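Local structure of eukaryotic translation initiation factor 4 gamma 2 (Homo sapiens, 4IUL) at residues 107-112 with 165-170. The protein probably serves as a scaffold in translation initiation, its HEAT-repeat MIF4G domain interacting with the RNA helicase eIF4A. Numbering follows the deposited sequence.
Sequences TFRRLL and LDLIHE. With SO4 (sulfate ion), chain D.
Arg109 NH1 comes within 3.5 Å of Leu167 CD2, approaching obliquely, and the two side chains cross at about a right angle. Water 3 sits at the edge of the Arg109 guanidinium, in its plane, 2.6 Å from NH1. On the same helix, Leu111 CG lies 4.0 Å above one face of the Arg110 guanidinium, offset toward its rim; at the edge is a sulfate, probably from the crystallisation liquor and also bound by Lys53 and Lys57, whose O2 accepts from Arg110 NH1 at 3.0 Å (136°).

In the all-helical HEAT-repeat fold of the MIF4G domain, the contact joins the start of helix 107-127 to the turn before helix 170-181. A Schellman motif ends helix 141-163: Leu167 N bonds to Leu162 O and Asp166 N to Gly163 O, with Asp166, at positive phi, as the C-prime residue. Asp166 OD1 forms a salt bridge with Arg209.

Three waters link Arg109 NH1 and O to the turn's carbonyls. Water 1 accepts from NH1 and donates to Leu165 O at 2.6 Å; water 3, also accepting from NH1, reaches Asp166 O only weakly. The Arg109 chain, extended from CG to NE, carries the group across, while NE is hydrogen-bonded to Gln104 OE1, which helps fix the guanidinium's rotation. On the apolar side, Leu112 CD1 packs 4.3 Å from Leu167 CB. Water 2 joins the backbones, donating to Arg109 O at 3.1 Å and to Leu167 O at 2.5 Å.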
loop_
_atom_site.group_PDB
_atom_site.type_symbol
_atom_site.label_atom_id
_atom_site.label_comp_id
_atom_site.label_asym_id
_atom_site.label_seq_id
_atom_site.Cartn_x
_atom_site.Cartn_y
_atom_site.Cartn_z
ATOM N N THR A 107 14.977 -1.649 12.565
ATOM C CA THR A 107 13.786 -1.491 13.379
ATOM C C THR A 107 12.669 -0.874 12.540
ATOM O O THR A 107 11.577 -1.441 12.436
ATOM C CB THR A 107 14.087 -0.578 14.599
ATOM O OG1 THR A 107 15.141 -1.162 15.375
ATOM C CG2 THR A 107 12.855 -0.419 15.482
ATOM N N PHE A 108 12.948 0.278 11.933
ATOM C CA PHE A 108 11.950 0.949 11.123
ATOM C C PHE A 108 11.356 0.014 10.074
ATOM O O PHE A 108 10.139 -0.164 10.019
ATOM C CB PHE A 108 12.522 2.172 10.408
ATOM C CG PHE A 108 11.476 2.978 9.683
ATOM C CD1 PHE A 108 10.656 3.862 10.378
ATOM C CD2 PHE A 108 11.241 2.780 8.326
ATOM C CE1 PHE A 108 9.610 4.537 9.732
ATOM C CE2 PHE A 108 10.197 3.447 7.670
ATOM C CZ PHE A 108 9.379 4.325 8.374
ATOM N N ARG A 109 12.220 -0.588 9.259
ATOM C CA ARG A 109 11.776 -1.492 8.199
ATOM C C ARG A 109 10.884 -2.615 8.694
ATOM O O ARG A 109 9.875 -2.923 8.067
ATOM C CB ARG A 109 12.977 -2.086 7.446
ATOM C CG ARG A 109 13.712 -1.094 6.532
ATOM C CD ARG A 109 14.881 -1.768 5.828
ATOM N NE ARG A 109 15.692 -0.846 5.038
ATOM C CZ ARG A 109 15.351 -0.376 3.841
ATOM N NH1 ARG A 109 14.208 -0.739 3.281
ATOM N NH2 ARG A 109 16.162 0.456 3.199
ATOM N N ARG A 110 11.262 -3.215 9.817
ATOM C CA ARG A 110 10.514 -4.312 10.422
ATOM C C ARG A 110 9.120 -3.902 10.914
ATOM O O ARG A 110 8.144 -4.604 10.679
ATOM C CB ARG A 110 11.326 -4.894 11.588
ATOM C CG ARG A 110 10.541 -5.786 12.543
ATOM C CD ARG A 110 11.450 -6.411 13.600
ATOM N NE ARG A 110 11.895 -5.471 14.632
ATOM C CZ ARG A 110 11.132 -5.040 15.634
ATOM N NH1 ARG A 110 11.623 -4.189 16.531
ATOM N NH2 ARG A 110 9.877 -5.459 15.742
ATOM N N LEU A 111 9.021 -2.771 11.596
ATOM C CA LEU A 111 7.724 -2.326 12.101
ATOM C C LEU A 111 6.794 -1.815 10.992
ATOM O O LEU A 111 5.569 -1.882 11.126
ATOM C CB LEU A 111 7.913 -1.247 13.176
ATOM C CG LEU A 111 8.641 -1.666 14.469
ATOM C CD1 LEU A 111 8.903 -0.429 15.332
ATOM C CD2 LEU A 111 7.814 -2.699 15.256
ATOM N N LEU A 112 7.365 -1.315 9.896
ATOM C CA LEU A 112 6.543 -0.815 8.791
ATOM C C LEU A 112 5.808 -2.007 8.153
ATOM O O LEU A 112 4.588 -1.979 7.953
ATOM C CB LEU A 112 7.414 -0.123 7.726
ATOM C CG LEU A 112 6.806 1.031 6.914
ATOM C CD1 LEU A 112 7.537 1.170 5.580
ATOM C CD2 LEU A 112 5.337 0.788 6.667
ATOM N N LEU A 165 9.396 0.404 -3.923
ATOM C CA LEU A 165 10.647 0.850 -3.304
ATOM C C LEU A 165 11.243 -0.230 -2.399
ATOM O O LEU A 165 12.146 0.041 -1.605
ATOM C CB LEU A 165 10.392 2.117 -2.477
ATOM C CG LEU A 165 9.766 3.307 -3.216
ATOM C CD1 LEU A 165 9.311 4.365 -2.222
ATOM C CD2 LEU A 165 10.778 3.890 -4.179
ATOM N N ASP A 166 10.717 -1.446 -2.533
ATOM C CA ASP A 166 11.139 -2.611 -1.760
ATOM C C ASP A 166 10.924 -2.460 -0.251
ATOM O O ASP A 166 11.684 -3.003 0.551
ATOM C CB ASP A 166 12.612 -2.958 -2.053
ATOM C CG ASP A 166 12.915 -4.455 -1.856
ATOM O OD1 ASP A 166 12.149 -5.292 -2.389
ATOM O OD2 ASP A 166 13.916 -4.801 -1.182
ATOM N N LEU A 167 9.870 -1.740 0.125
ATOM C CA LEU A 167 9.536 -1.521 1.535
ATOM C C LEU A 167 8.583 -2.579 2.122
ATOM O O LEU A 167 8.417 -2.651 3.338
ATOM C CB LEU A 167 8.980 -0.101 1.725
ATOM C CG LEU A 167 10.058 0.981 1.508
ATOM C CD1 LEU A 167 9.468 2.392 1.610
ATOM C CD2 LEU A 167 11.166 0.783 2.542
ATOM N N ILE A 168 7.945 -3.376 1.262
ATOM C CA ILE A 168 7.085 -4.478 1.700
ATOM C C ILE A 168 7.379 -5.649 0.756
ATOM O O ILE A 168 7.969 -5.447 -0.306
ATOM C CB ILE A 168 5.559 -4.129 1.693
ATOM C CG1 ILE A 168 5.141 -3.500 0.363
ATOM C CG2 ILE A 168 5.217 -3.245 2.895
ATOM C CD1 ILE A 168 4.808 -4.523 -0.707
ATOM N N HIS A 169 6.976 -6.859 1.139
ATOM C CA HIS A 169 7.260 -8.063 0.353
ATOM C C HIS A 169 6.183 -8.636 -0.597
ATOM O O HIS A 169 5.043 -8.150 -0.659
ATOM C CB HIS A 169 7.728 -9.159 1.313
ATOM C CG HIS A 169 8.945 -8.780 2.104
ATOM N ND1 HIS A 169 9.252 -9.351 3.322
ATOM C CD2 HIS A 169 9.929 -7.883 1.850
ATOM C CE1 HIS A 169 10.369 -8.818 3.786
ATOM N NE2 HIS A 169 10.801 -7.925 2.912
ATOM N N GLU A 170 6.574 -9.692 -1.315
ATOM C CA GLU A 170 5.733 -10.382 -2.301
ATOM C C GLU A 170 4.416 -10.948 -1.791
ATOM O O GLU A 170 3.386 -10.879 -2.468
ATOM C CB GLU A 170 6.498 -11.539 -2.952
ATOM C CG GLU A 170 7.668 -11.146 -3.825
ATOM C CD GLU A 170 8.044 -12.258 -4.814
ATOM O OE1 GLU A 170 8.181 -13.424 -4.387
ATOM O OE2 GLU A 170 8.198 -11.963 -6.020
HETATM S S SO4 D . 8.751 -4.670 19.559
HETATM O O1 SO4 D . 8.322 -6.013 19.989
HETATM O O2 SO4 D . 10.122 -4.737 19.022
HETATM O O3 SO4 D . 7.835 -4.181 18.516
HETATM O O4 SO4 D . 8.724 -3.752 20.713
HETATM O O HOH W 1 14.071 -0.187 0.110
HETATM O O HOH W 2 10.148 -2.142 5.125
HETATM O O HOH W 3 12.454 -2.652 3.804
#